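PDB 6RTE: cytochrome c from Pseudomonas aeruginosa, which acts as the dihydro-heme d1 dehydrogenase NirN of heme d1 biosynthesis, an oxidoreductase that carries a bound heme c and has an eight-bladed beta-propeller. Local coordinates for residues 121-126 / 252-257; 160-165 / 170-175; 184-187 / 192-195; 202-207 / 211-216. All blocks are in the same frame, centred on the assembly; numbering follows the deposited sequence.

Interaction 1 (121-126 / 252-257); sequences EDIRAS and LSLVQV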
loop_
_atom_site.group_PDB
_atom_site.type_symbol
_atom_site.label_atom_id
_atom_site.label_comp_id
_atom_site.label_asym_id
_atom_site.label_seq_id
_atom_site.Cartn_x
_atom_site.Cartn_y
_atom_site.Cartn_z
ATOM N N GLU A 121 -12.976 9.251 -20.370
ATOM C CA GLU A 121 -13.062 8.433 -21.577
ATOM C C GLU A 121 -11.935 7.405 -21.641
ATOM O O GLU A 121 -12.162 6.247 -22.021
ATOM C CB GLU A 121 -13.043 9.318 -22.824
ATOM C CG GLU A 121 -14.321 10.108 -23.051
ATOM C CD GLU A 121 -14.545 11.196 -21.995
ATOM O OE1 GLU A 121 -13.568 11.906 -21.633
ATOM O OE2 GLU A 121 -15.692 11.319 -21.512
ATOM N N ASP A 122 -10.710 7.817 -21.307
ATOM C CA ASP A 122 -9.602 6.870 -21.210
ATOM C C ASP A 122 -9.913 5.772 -20.193
ATOM O O ASP A 122 -9.715 4.579 -20.464
ATOM C CB ASP A 122 -8.319 7.596 -20.796
ATOM C CG ASP A 122 -7.805 8.560 -21.844
ATOM O OD1 ASP A 122 -7.740 8.185 -23.044
ATOM O OD2 ASP A 122 -7.417 9.688 -21.445
ATOM N N ILE A 123 -10.386 6.162 -19.009
ATOM C CA ILE A 123 -10.699 5.196 -17.966
ATOM C C ILE A 123 -11.716 4.171 -18.469
ATOM O O ILE A 123 -11.524 2.959 -18.326
ATOM C CB ILE A 123 -11.214 5.919 -16.707
ATOM C CG1 ILE A 123 -10.129 6.824 -16.127
ATOM C CG2 ILE A 123 -11.673 4.907 -15.642
ATOM C CD1 ILE A 123 -10.663 7.745 -15.017
ATOM N N ARG A 124 -12.817 4.641 -19.064
ATOM C CA ARG A 124 -13.854 3.704 -19.495
ATOM C C ARG A 124 -13.348 2.791 -20.602
ATOM O O ARG A 124 -13.702 1.605 -20.644
ATOM C CB ARG A 124 -15.101 4.457 -19.961
ATOM C CG ARG A 124 -15.841 5.132 -18.839
ATOM C CD ARG A 124 -17.212 5.625 -19.271
ATOM N NE ARG A 124 -17.617 6.768 -18.462
ATOM C CZ ARG A 124 -17.471 8.043 -18.828
ATOM N NH1 ARG A 124 -16.946 8.362 -20.011
ATOM N NH2 ARG A 124 -17.858 8.999 -18.009
ATOM N N ALA A 125 -12.526 3.322 -21.508
ATOM C CA ALA A 125 -12.024 2.502 -22.607
ATOM C C ALA A 125 -11.125 1.378 -22.101
ATOM O O ALA A 125 -11.008 0.334 -22.759
ATOM C CB ALA A 125 -11.278 3.371 -23.622
ATOM N N SER A 126 -10.500 1.556 -20.931
ATOM C CA SER A 126 -9.573 0.569 -20.387
ATOM C C SER A 126 -10.258 -0.574 -19.637
ATOM O O SER A 126 -9.603 -1.572 -19.354
ATOM C CB SER A 126 -8.580 1.250 -19.438
ATOM O OG SER A 126 -9.204 1.571 -18.198
ATOM N N LEU A 252 -15.874 -2.514 -11.383
ATOM C CA LEU A 252 -14.854 -1.482 -11.618
ATOM C C LEU A 252 -15.238 -0.511 -12.735
ATOM O O LEU A 252 -14.362 0.099 -13.359
ATOM C CB LEU A 252 -13.479 -2.113 -11.901
ATOM C CG LEU A 252 -12.936 -2.972 -10.756
ATOM C CD1 LEU A 252 -11.507 -3.461 -11.093
ATOM C CD2 LEU A 252 -12.955 -2.232 -9.436
ATOM N N SER A 253 -16.540 -0.329 -12.969
ATOM C CA SER A 253 -16.999 0.677 -13.914
ATOM C C SER A 253 -16.827 2.074 -13.311
ATOM O O SER A 253 -16.822 2.258 -12.084
ATOM C CB SER A 253 -18.463 0.423 -14.316
ATOM O OG SER A 253 -19.347 0.509 -13.200
ATOM N N LEU A 254 -16.637 3.058 -14.181
ATOM C CA LEU A 254 -16.389 4.422 -13.716
ATOM C C LEU A 254 -17.681 5.080 -13.241
ATOM O O LEU A 254 -18.683 5.116 -13.965
ATOM C CB LEU A 254 -15.779 5.268 -14.829
ATOM C CG LEU A 254 -15.560 6.738 -14.445
ATOM C CD1 LEU A 254 -14.652 6.869 -13.240
ATOM C CD2 LEU A 254 -14.995 7.515 -15.635
ATOM N N VAL A 255 -17.653 5.623 -12.031
ATOM C CA VAL A 255 -18.730 6.452 -11.534
ATOM C C VAL A 255 -18.429 7.941 -11.731
ATOM O O VAL A 255 -19.243 8.675 -12.285
ATOM C CB VAL A 255 -19.018 6.120 -10.052
ATOM C CG1 VAL A 255 -20.180 6.957 -9.534
ATOM C CG2 VAL A 255 -19.317 4.620 -9.905
ATOM N N GLN A 256 -17.270 8.412 -11.279
ATOM C CA GLN A 256 -16.977 9.838 -11.413
ATOM C C GLN A 256 -15.504 10.108 -11.131
ATOM O O GLN A 256 -14.918 9.516 -10.221
ATOM C CB GLN A 256 -17.864 10.664 -10.465
ATOM C CG GLN A 256 -18.065 12.117 -10.890
ATOM C CD GLN A 256 -19.143 12.825 -10.075
ATOM O OE1 GLN A 256 -20.220 12.274 -9.828
ATOM N NE2 GLN A 256 -18.855 14.054 -9.662
ATOM N N VAL A 257 -14.927 11.011 -11.921
ATOM C CA VAL A 257 -13.565 11.509 -11.724
ATOM C C VAL A 257 -13.673 12.786 -10.898
ATOM O O VAL A 257 -14.363 13.734 -11.301
ATOM C CB VAL A 257 -12.869 11.790 -13.066
ATOM C CG1 VAL A 257 -11.487 12.409 -12.844
ATOM C CG2 VAL A 257 -12.766 10.520 -13.900
#
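I123 makes the apolar half of this contact with both branches of its side chain. Its longer branch runs out (chi2 170°) to set CD1 3.7 Å from V257 CG2. The CG2 methyl, anti to the backbone N, is a looser neighbour of L254, with I123 CG2 4.2 Å from L254 CB. L254 and V257 can serve the same helix residue although two positions separate them, because a classic beta bulge intervenes: V255 and Q256 both face L246 on the neighbouring strand 243-248, and both direct their CB away from the helix. Strand 254-259 is an outermost strand of a four-stranded antiparallel blade of the propeller, and helix 120-126 runs nearly antiparallel to it, at 159° and 9.5 Å between the axes of the short segments. I123 also touches V216 on strand 211-217, so the helix sits against the outer strands of two blades. R124 crosses L254 at about a right angle, its CG passing 4.0 Å from L254 CB, while L254 CD2 sits over one face of the guanidinium, 3.9 Å from R124 NE. At the edge of that group, in its plane, E121 OE2 forms a long salt bridge to R124 NH1 at 3.5 Å. R124 is modelled in two conformers, so the guanidinium packing and the salt bridge to E121 are less certain than the I123 contacts. Further on, S126 OG donates to I123 O at 2.7 Å, 22° off the carbonyl plane; S126 N reaches the same oxygen from the same face, and S126 OG is also hydrogen-bonded to R217 N.

Interaction 2 (160-165 / 170-175); sequences VTILDG and PIARFP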
loop_
_atom_site.group_PDB
_atom_site.type_symbol
_atom_site.label_atom_id
_atom_site.label_comp_id
_atom_site.label_asym_id
_atom_site.label_seq_id
_atom_site.Cartn_x
_atom_site.Cartn_y
_atom_site.Cartn_z
ATOM N N VAL A 160 0.646 -12.968 -7.281
ATOM C CA VAL A 160 -0.098 -13.037 -6.030
ATOM C C VAL A 160 -0.406 -14.504 -5.774
ATOM O O VAL A 160 -0.824 -15.216 -6.693
ATOM C CB VAL A 160 -1.399 -12.219 -6.084
ATOM C CG1 VAL A 160 -2.298 -12.526 -4.860
ATOM C CG2 VAL A 160 -1.095 -10.727 -6.187
ATOM N N THR A 161 -0.174 -14.952 -4.545
ATOM C CA THR A 161 -0.532 -16.292 -4.110
ATOM C C THR A 161 -1.675 -16.196 -3.115
ATOM O O THR A 161 -1.655 -15.343 -2.217
ATOM C CB THR A 161 0.665 -17.010 -3.486
ATOM O OG1 THR A 161 1.534 -17.448 -4.528
ATOM C CG2 THR A 161 0.214 -18.226 -2.651
ATOM N N ILE A 162 -2.687 -17.039 -3.307
ATOM C CA ILE A 162 -3.776 -17.192 -2.348
ATOM C C ILE A 162 -3.422 -18.390 -1.487
ATOM O O ILE A 162 -3.212 -19.496 -2.004
ATOM C CB ILE A 162 -5.131 -17.382 -3.046
ATOM C CG1 ILE A 162 -5.370 -16.282 -4.068
ATOM C CG2 ILE A 162 -6.265 -17.395 -2.016
ATOM C CD1 ILE A 162 -5.375 -14.891 -3.493
ATOM N N LEU A 163 -3.335 -18.179 -0.180
ATOM C CA LEU A 163 -2.833 -19.196 0.736
ATOM C C LEU A 163 -3.937 -19.683 1.664
ATOM O O LEU A 163 -4.642 -18.876 2.274
ATOM C CB LEU A 163 -1.673 -18.636 1.562
ATOM C CG LEU A 163 -0.700 -19.634 2.176
ATOM C CD1 LEU A 163 0.275 -20.130 1.113
ATOM C CD2 LEU A 163 0.031 -18.989 3.343
ATOM N N ASP A 164 -4.079 -21.007 1.755
ATOM C CA ASP A 164 -4.834 -21.650 2.823
ATOM C C ASP A 164 -4.164 -21.362 4.160
ATOM O O ASP A 164 -3.021 -21.767 4.389
ATOM C CB ASP A 164 -4.887 -23.157 2.536
ATOM C CG ASP A 164 -5.723 -23.950 3.543
ATOM O OD1 ASP A 164 -5.821 -23.558 4.723
ATOM O OD2 ASP A 164 -6.263 -25.000 3.142
ATOM N N GLY A 165 -4.865 -20.646 5.038
ATOM C CA GLY A 165 -4.279 -20.184 6.286
ATOM C C GLY A 165 -4.188 -21.213 7.394
ATOM O O GLY A 165 -3.608 -20.919 8.444
ATOM N N PRO A 170 -0.540 -23.059 -1.001
ATOM C CA PRO A 170 -1.234 -22.247 -2.005
ATOM C C PRO A 170 -2.430 -22.982 -2.590
ATOM O O PRO A 170 -2.374 -24.181 -2.864
ATOM C CB PRO A 170 -0.158 -21.982 -3.065
ATOM C CG PRO A 170 0.835 -23.075 -2.897
ATOM C CD PRO A 170 0.781 -23.521 -1.462
ATOM N N ILE A 171 -3.528 -22.250 -2.766
ATOM C CA ILE A 171 -4.660 -22.745 -3.536
ATOM C C ILE A 171 -4.772 -22.065 -4.887
ATOM O O ILE A 171 -5.563 -22.520 -5.732
ATOM C CB ILE A 171 -5.990 -22.615 -2.760
ATOM C CG1 ILE A 171 -6.350 -21.157 -2.489
ATOM C CG2 ILE A 171 -5.903 -23.383 -1.439
ATOM C CD1 ILE A 171 -7.754 -20.993 -1.906
ATOM N N ALA A 172 -4.003 -21.005 -5.127
ATOM C CA ALA A 172 -3.985 -20.327 -6.413
ATOM C C ALA A 172 -2.773 -19.404 -6.456
ATOM O O ALA A 172 -2.340 -18.885 -5.420
ATOM C CB ALA A 172 -5.265 -19.518 -6.647
ATOM N N ARG A 173 -2.250 -19.198 -7.658
ATOM C CA ARG A 173 -1.209 -18.213 -7.901
ATOM C C ARG A 173 -1.484 -17.603 -9.266
ATOM O O ARG A 173 -1.825 -18.326 -10.205
ATOM C CB ARG A 173 0.177 -18.861 -7.842
ATOM C CG ARG A 173 1.334 -17.873 -7.883
ATOM C CD ARG A 173 2.679 -18.594 -7.808
ATOM N NE ARG A 173 3.780 -17.638 -7.668
ATOM C CZ ARG A 173 4.624 -17.287 -8.639
ATOM N NH1 ARG A 173 4.531 -17.819 -9.855
ATOM N NH2 ARG A 173 5.575 -16.399 -8.384
ATOM N N PHE A 174 -1.387 -16.280 -9.371
ATOM C CA PHE A 174 -1.659 -15.624 -10.641
ATOM C C PHE A 174 -0.734 -14.423 -10.807
ATOM O O PHE A 174 -0.313 -13.815 -9.818
ATOM C CB PHE A 174 -3.138 -15.184 -10.760
ATOM C CG PHE A 174 -3.632 -14.296 -9.637
ATOM C CD1 PHE A 174 -4.071 -14.839 -8.440
ATOM C CD2 PHE A 174 -3.688 -12.924 -9.797
ATOM C CE1 PHE A 174 -4.543 -14.023 -7.409
ATOM C CE2 PHE A 174 -4.156 -12.110 -8.778
ATOM C CZ PHE A 174 -4.582 -12.665 -7.582
ATOM N N PRO A 175 -0.370 -14.091 -12.049
ATOM C CA PRO A 175 0.434 -12.884 -12.276
ATOM C C PRO A 175 -0.423 -11.644 -12.104
ATOM O O PRO A 175 -1.586 -11.611 -12.514
ATOM C CB PRO A 175 0.921 -13.042 -13.720
ATOM C CG PRO A 175 -0.170 -13.841 -14.374
ATOM C CD PRO A 175 -0.662 -14.801 -13.311
#
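Four backbone hydrogen bonds join V160-D164 to P170-P175. V160 and F174 exchange two, V160 N to F174 O at 2.8 Å and F174 N to V160 O at 2.9 Å. I162 N then donates to A172 O at 2.8 Å, but I162 O accepts from I171 N at 2.9 Å: I171 and A172 both face I162, a classic beta bulge that shifts the register by one residue.

Apolar contacts gather on the V160, I162 and F174 face. With chi1 at 55°, F174 CG lies between the backbone N and carbonyl carbon, which turns one face of the ring onto V160 CB. This CH-pi contact is 3.9 Å from V160 CB to the F174 ring centroid and 25° off its normal, while I162 CD1 meets the ring edge. The ring also stacks with Y205.

The T161/R173 face is mixed. T161 CG2 packs on P170 CB, and R173 CG passes 3.4 Å from T161 OG1. Both residues look to E154: R173 NE by a salt bridge, T161 OG1 by a hydrogen bond. R173 NH2 is also salt-bridged to D157.

This hairpin is the outer half of a blade completed at its other edge by strand 491-496, from near the chain's C-terminal end, the 'velcro' closure characteristic of beta-propellers.

Interaction 3 (184-187 / 192-195); sequences PKFS and LVYF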
loop_
_atom_site.group_PDB
_atom_site.type_symbol
_atom_site.label_atom_id
_atom_site.label_comp_id
_atom_site.label_asym_id
_atom_site.label_seq_id
_atom_site.Cartn_x
_atom_site.Cartn_y
_atom_site.Cartn_z
ATOM N N PRO A 184 -3.647 -4.878 -0.641
ATOM C CA PRO A 184 -4.998 -5.130 -1.142
ATOM C C PRO A 184 -6.061 -4.730 -0.135
ATOM O O PRO A 184 -5.839 -4.742 1.077
ATOM C CB PRO A 184 -5.009 -6.650 -1.357
ATOM C CG PRO A 184 -4.090 -7.156 -0.300
ATOM C CD PRO A 184 -3.002 -6.117 -0.159
ATOM N N LYS A 185 -7.247 -4.417 -0.655
ATOM C CA LYS A 185 -8.421 -4.192 0.172
ATOM C C LYS A 185 -9.486 -5.234 -0.155
ATOM O O LYS A 185 -9.534 -5.782 -1.262
ATOM C CB LYS A 185 -8.993 -2.784 -0.028
ATOM C CG LYS A 185 -8.006 -1.655 0.315
ATOM C CD LYS A 185 -7.680 -1.602 1.812
ATOM C CE LYS A 185 -7.017 -0.271 2.174
ATOM N NZ LYS A 185 -5.742 -0.056 1.448
ATOM N N PHE A 186 -10.354 -5.489 0.823
ATOM C CA PHE A 186 -11.354 -6.526 0.728
ATOM C C PHE A 186 -12.753 -5.931 0.751
ATOM O O PHE A 186 -12.995 -4.866 1.336
ATOM C CB PHE A 186 -11.214 -7.531 1.884
ATOM C CG PHE A 186 -9.928 -8.309 1.870
ATOM C CD1 PHE A 186 -8.796 -7.816 2.501
ATOM C CD2 PHE A 186 -9.850 -9.539 1.231
ATOM C CE1 PHE A 186 -7.602 -8.538 2.499
ATOM C CE2 PHE A 186 -8.662 -10.271 1.222
ATOM C CZ PHE A 186 -7.543 -9.781 1.863
ATOM N N SER A 187 -13.673 -6.630 0.108
ATOM C CA SER A 187 -15.082 -6.390 0.337
ATOM C C SER A 187 -15.437 -6.712 1.795
ATOM O O SER A 187 -14.724 -7.463 2.461
ATOM C CB SER A 187 -15.909 -7.245 -0.608
ATOM O OG SER A 187 -15.635 -8.618 -0.392
ATOM N N LEU A 192 -14.226 -10.597 -2.048
ATOM C CA LEU A 192 -13.558 -9.899 -3.137
ATOM C C LEU A 192 -12.328 -9.146 -2.632
ATOM O O LEU A 192 -12.308 -8.632 -1.507
ATOM C CB LEU A 192 -14.516 -8.923 -3.822
ATOM C CG LEU A 192 -15.845 -9.502 -4.324
ATOM C CD1 LEU A 192 -16.753 -8.375 -4.787
ATOM C CD2 LEU A 192 -15.640 -10.528 -5.444
ATOM N N VAL A 193 -11.305 -9.067 -3.478
ATOM C CA VAL A 193 -10.068 -8.365 -3.135
ATOM C C VAL A 193 -9.713 -7.421 -4.279
ATOM O O VAL A 193 -9.877 -7.756 -5.463
ATOM C CB VAL A 193 -8.923 -9.343 -2.794
ATOM C CG1 VAL A 193 -8.692 -10.338 -3.882
ATOM C CG2 VAL A 193 -7.631 -8.589 -2.470
ATOM N N TYR A 194 -9.270 -6.224 -3.911
ATOM C CA TYR A 194 -9.024 -5.117 -4.830
ATOM C C TYR A 194 -7.556 -4.730 -4.743
ATOM O O TYR A 194 -7.051 -4.462 -3.650
ATOM C CB TYR A 194 -9.920 -3.914 -4.486
ATOM C CG TYR A 194 -11.400 -4.215 -4.514
ATOM C CD1 TYR A 194 -12.020 -4.896 -3.460
ATOM C CD2 TYR A 194 -12.182 -3.839 -5.593
ATOM C CE1 TYR A 194 -13.381 -5.188 -3.494
ATOM C CE2 TYR A 194 -13.549 -4.130 -5.635
ATOM C CZ TYR A 194 -14.139 -4.804 -4.590
ATOM O OH TYR A 194 -15.498 -5.088 -4.645
ATOM N N PHE A 195 -6.878 -4.728 -5.888
ATOM C CA PHE A 195 -5.473 -4.388 -5.989
ATOM C C PHE A 195 -5.311 -3.079 -6.760
ATOM O O PHE A 195 -6.036 -2.825 -7.725
ATOM C CB PHE A 195 -4.686 -5.485 -6.724
ATOM C CG PHE A 195 -4.769 -6.846 -6.085
ATOM C CD1 PHE A 195 -3.871 -7.216 -5.091
ATOM C CD2 PHE A 195 -5.718 -7.767 -6.511
ATOM C CE1 PHE A 195 -3.928 -8.494 -4.513
ATOM C CE2 PHE A 195 -5.781 -9.047 -5.944
ATOM C CZ PHE A 195 -4.886 -9.407 -4.944
#
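S187 OG is gripped from two directions: L192 N donates to it at 2.9 Å in a nearly straight bond (164° at the hydrogen), and D189 OD1, in the turn between the strands, is hydrogen-bonded to it as well. With chi1 at 60°, the hydroxyl sits between its own backbone N and carbonyl carbon, which brings it over to the L192 amide. One residue pair thus closes a small ring, since S187 N donates in turn to L192 O at 2.9 Å, from a position 33° off the carbonyl plane. Next along the ladder, K185 and Y194 form an antiparallel hydrogen-bonded pair, with Y194 N to K185 O at 2.7 Å and K185 N to Y194 O at 3.0 Å.

The aromatic rings are turned differently on the two faces. The Y194 ring presents its edge, with K185 O and S187 N near its plane. On the opposite face F186 lies beside V193, whose CG2 stands 4.2 Å above the ring plane and toward its rim; V497, K500 and I501 of helix 497-501 also touch this phenylalanine. The same V193 CG2, anti to its backbone N, is pressed to 3.4 Å from P184 CB, closer than usual carbon packing, and P184 CB also lies 3.8 Å from F195 CE1.

The hairpin 183-186/192-197 lies on the inner side of a propeller blade, and strand 201-206 follows it in the sheet. S187 OG takes the L192 amide and Y194 OH is met by A249 O, so both buried polar groups have partners, while tight hydrocarbon packing fills the P184 end.

Interaction 4 (202-207 / 211-216); sequences VTLYDL and KVVAEV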
loop_
_atom_site.group_PDB
_atom_site.type_symbol
_atom_site.label_atom_id
_atom_site.label_comp_id
_atom_site.label_asym_id
_atom_site.label_seq_id
_atom_site.Cartn_x
_atom_site.Cartn_y
_atom_site.Cartn_z
ATOM N N VAL A 202 -6.346 -1.058 -11.607
ATOM C CA VAL A 202 -7.099 -1.619 -10.488
ATOM C C VAL A 202 -7.626 -2.979 -10.924
ATOM O O VAL A 202 -8.197 -3.102 -12.018
ATOM C CB VAL A 202 -8.253 -0.700 -10.059
ATOM C CG1 VAL A 202 -9.011 -1.315 -8.887
ATOM C CG2 VAL A 202 -7.738 0.689 -9.701
ATOM N N THR A 203 -7.451 -3.988 -10.066
ATOM C CA THR A 203 -7.846 -5.362 -10.353
ATOM C C THR A 203 -8.824 -5.837 -9.284
ATOM O O THR A 203 -8.569 -5.680 -8.087
ATOM C CB THR A 203 -6.621 -6.299 -10.400
ATOM O OG1 THR A 203 -5.666 -5.809 -11.354
ATOM C CG2 THR A 203 -7.016 -7.738 -10.781
ATOM N N LEU A 204 -9.945 -6.410 -9.721
ATOM C CA LEU A 204 -10.923 -7.042 -8.840
ATOM C C LEU A 204 -10.812 -8.550 -8.996
ATOM O O LEU A 204 -10.932 -9.073 -10.107
ATOM C CB LEU A 204 -12.336 -6.565 -9.172
ATOM C CG LEU A 204 -13.505 -7.265 -8.466
ATOM C CD1 LEU A 204 -13.337 -7.258 -6.952
ATOM C CD2 LEU A 204 -14.815 -6.599 -8.887
ATOM N N TYR A 205 -10.601 -9.252 -7.878
ATOM C CA TYR A 205 -10.386 -10.692 -7.867
ATOM C C TYR A 205 -11.408 -11.343 -6.953
ATOM O O TYR A 205 -11.595 -10.903 -5.816
ATOM C CB TYR A 205 -8.966 -11.017 -7.395
ATOM C CG TYR A 205 -8.565 -12.465 -7.527
ATOM C CD1 TYR A 205 -8.070 -12.955 -8.725
ATOM C CD2 TYR A 205 -8.652 -13.331 -6.447
ATOM C CE1 TYR A 205 -7.680 -14.278 -8.851
ATOM C CE2 TYR A 205 -8.266 -14.664 -6.568
ATOM C CZ TYR A 205 -7.783 -15.121 -7.772
ATOM O OH TYR A 205 -7.396 -16.416 -7.905
ATOM N N ASP A 206 -12.055 -12.395 -7.447
ATOM C CA ASP A 206 -13.071 -13.134 -6.709
ATOM C C ASP A 206 -12.406 -14.332 -6.042
ATOM O O ASP A 206 -12.045 -15.302 -6.712
ATOM C CB ASP A 206 -14.185 -13.581 -7.650
ATOM C CG ASP A 206 -15.253 -14.415 -6.946
ATOM O OD1 ASP A 206 -15.189 -14.584 -5.708
ATOM O OD2 ASP A 206 -16.153 -14.904 -7.653
ATOM N N LEU A 207 -12.235 -14.262 -4.717
ATOM C CA LEU A 207 -11.549 -15.343 -4.013
ATOM C C LEU A 207 -12.333 -16.641 -4.072
ATOM O O LEU A 207 -11.729 -17.725 -4.108
ATOM C CB LEU A 207 -11.289 -14.950 -2.559
ATOM C CG LEU A 207 -10.221 -13.875 -2.329
ATOM C CD1 LEU A 207 -10.315 -13.318 -0.911
ATOM C CD2 LEU A 207 -8.830 -14.437 -2.603
ATOM N N LYS A 211 -10.779 -16.139 -9.652
ATOM C CA LYS A 211 -10.816 -15.553 -10.987
ATOM C C LYS A 211 -10.730 -14.042 -10.917
ATOM O O LYS A 211 -11.286 -13.419 -10.001
ATOM C CB LYS A 211 -12.107 -15.946 -11.723
ATOM C CG LYS A 211 -12.099 -17.377 -12.258
ATOM C CD LYS A 211 -13.459 -17.753 -12.807
ATOM C CE LYS A 211 -13.455 -19.184 -13.333
ATOM N NZ LYS A 211 -12.396 -19.353 -14.360
ATOM N N VAL A 212 -10.024 -13.450 -11.885
ATOM C CA VAL A 212 -10.100 -12.019 -12.107
ATOM C C VAL A 212 -11.487 -11.683 -12.634
ATOM O O VAL A 212 -11.940 -12.252 -13.633
ATOM C CB VAL A 212 -9.006 -11.560 -13.091
ATOM C CG1 VAL A 212 -9.151 -10.090 -13.397
ATOM C CG2 VAL A 212 -7.610 -11.858 -12.544
ATOM N N VAL A 213 -12.161 -10.753 -11.964
ATOM C CA VAL A 213 -13.504 -10.319 -12.357
ATOM C C VAL A 213 -13.431 -9.166 -13.353
ATOM O O VAL A 213 -14.090 -9.182 -14.400
ATOM C CB VAL A 213 -14.299 -9.904 -11.099
ATOM C CG1 VAL A 213 -15.603 -9.191 -11.484
ATOM C CG2 VAL A 213 -14.569 -11.121 -10.213
ATOM N N ALA A 214 -12.647 -8.147 -13.021
ATOM C CA ALA A 214 -12.560 -6.959 -13.849
ATOM C C ALA A 214 -11.242 -6.252 -13.573
ATOM O O ALA A 214 -10.609 -6.458 -12.530
ATOM C CB ALA A 214 -13.738 -6.012 -13.584
ATOM N N GLU A 215 -10.848 -5.404 -14.522
ATOM C CA GLU A 215 -9.728 -4.502 -14.341
ATOM C C GLU A 215 -10.039 -3.195 -15.059
ATOM O O GLU A 215 -10.752 -3.169 -16.067
ATOM C CB GLU A 215 -8.411 -5.065 -14.891
ATOM C CG GLU A 215 -7.996 -6.410 -14.295
ATOM C CD GLU A 215 -6.583 -6.790 -14.716
ATOM O OE1 GLU A 215 -6.427 -7.330 -15.837
ATOM O OE2 GLU A 215 -5.634 -6.514 -13.941
ATOM N N VAL A 216 -9.484 -2.109 -14.537
ATOM C CA VAL A 216 -9.650 -0.794 -15.134
ATOM C C VAL A 216 -8.384 -0.014 -14.813
ATOM O O VAL A 216 -7.710 -0.274 -13.813
ATOM C CB VAL A 216 -10.942 -0.099 -14.635
ATOM C CG1 VAL A 216 -10.812 0.433 -13.208
ATOM C CG2 VAL A 216 -11.378 1.014 -15.592
#
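T203 OG1 donates to E215 OE2 at 2.7 Å, using the anti lone pair of that oxygen, the one pointing away from OE1. The two side chains lie side by side, and E215, with CG beside its backbone N (chi1 -57°) and an extended chain beyond, brings its carboxylate alongside T203. At the other end of the ladder the Y205 ring is laid along the backbone of K211: K211 O sits over one ring face, 3.5 Å from Y205 CD1, and V212 CG2 approaches the ring edge. On the side of the sheet carrying L204 and D206, L204 CD2 meets V213 CG1 at 3.8 Å, and V213 CG2 reaches D206 CB at 3.6 Å.

These side chains ride on an antiparallel hairpin forming the two outer strands of a propeller blade. V202 N to V216 O at 2.7 Å and L204 N to A214 O at 2.9 Å are both nearly straight (175° at each hydrogen). Then L204 O takes V213 N at 2.8 Å: V213 and A214 both face L204, a classic beta bulge, and V213 is thereby turned toward the partner strand. Past it, D206 N donates to K211 O, whereas the return bond from K211 N is weak.

A second shell fixes the acids. R177 NE forms a salt bridge with E215 OE2, the same oxygen that T203 uses, and would probably stabilise the ionised carboxylate. D206 is held by R191 through OD2, by N209 ND2 at the same oxygen, and by Y208 N at OD1.

How the interactions relate
Interactions 3 and 4 are the buried pair and belong to one sheet: strands 192-197 and 201-206 are neighbours in it, with probable hydrogen bonds V193 O to Y205 N and F195 N to T203 O, both 2.9 Å. Interaction 2 lies in another blade, further from the chain centre and partly exposed; it meets that sheet through apolar and aromatic side chains. Interaction 1, about 22 Å from the centre, has no hydrogen bond across it and buries the least surface, 203 Å², against 354 to 525 Å² for the hairpins. It touches interaction 4 through V216 and L252 and interaction 3 through L252 on Y194, but not interaction 2. Bulged strands recur in interactions 1, 2 and 4.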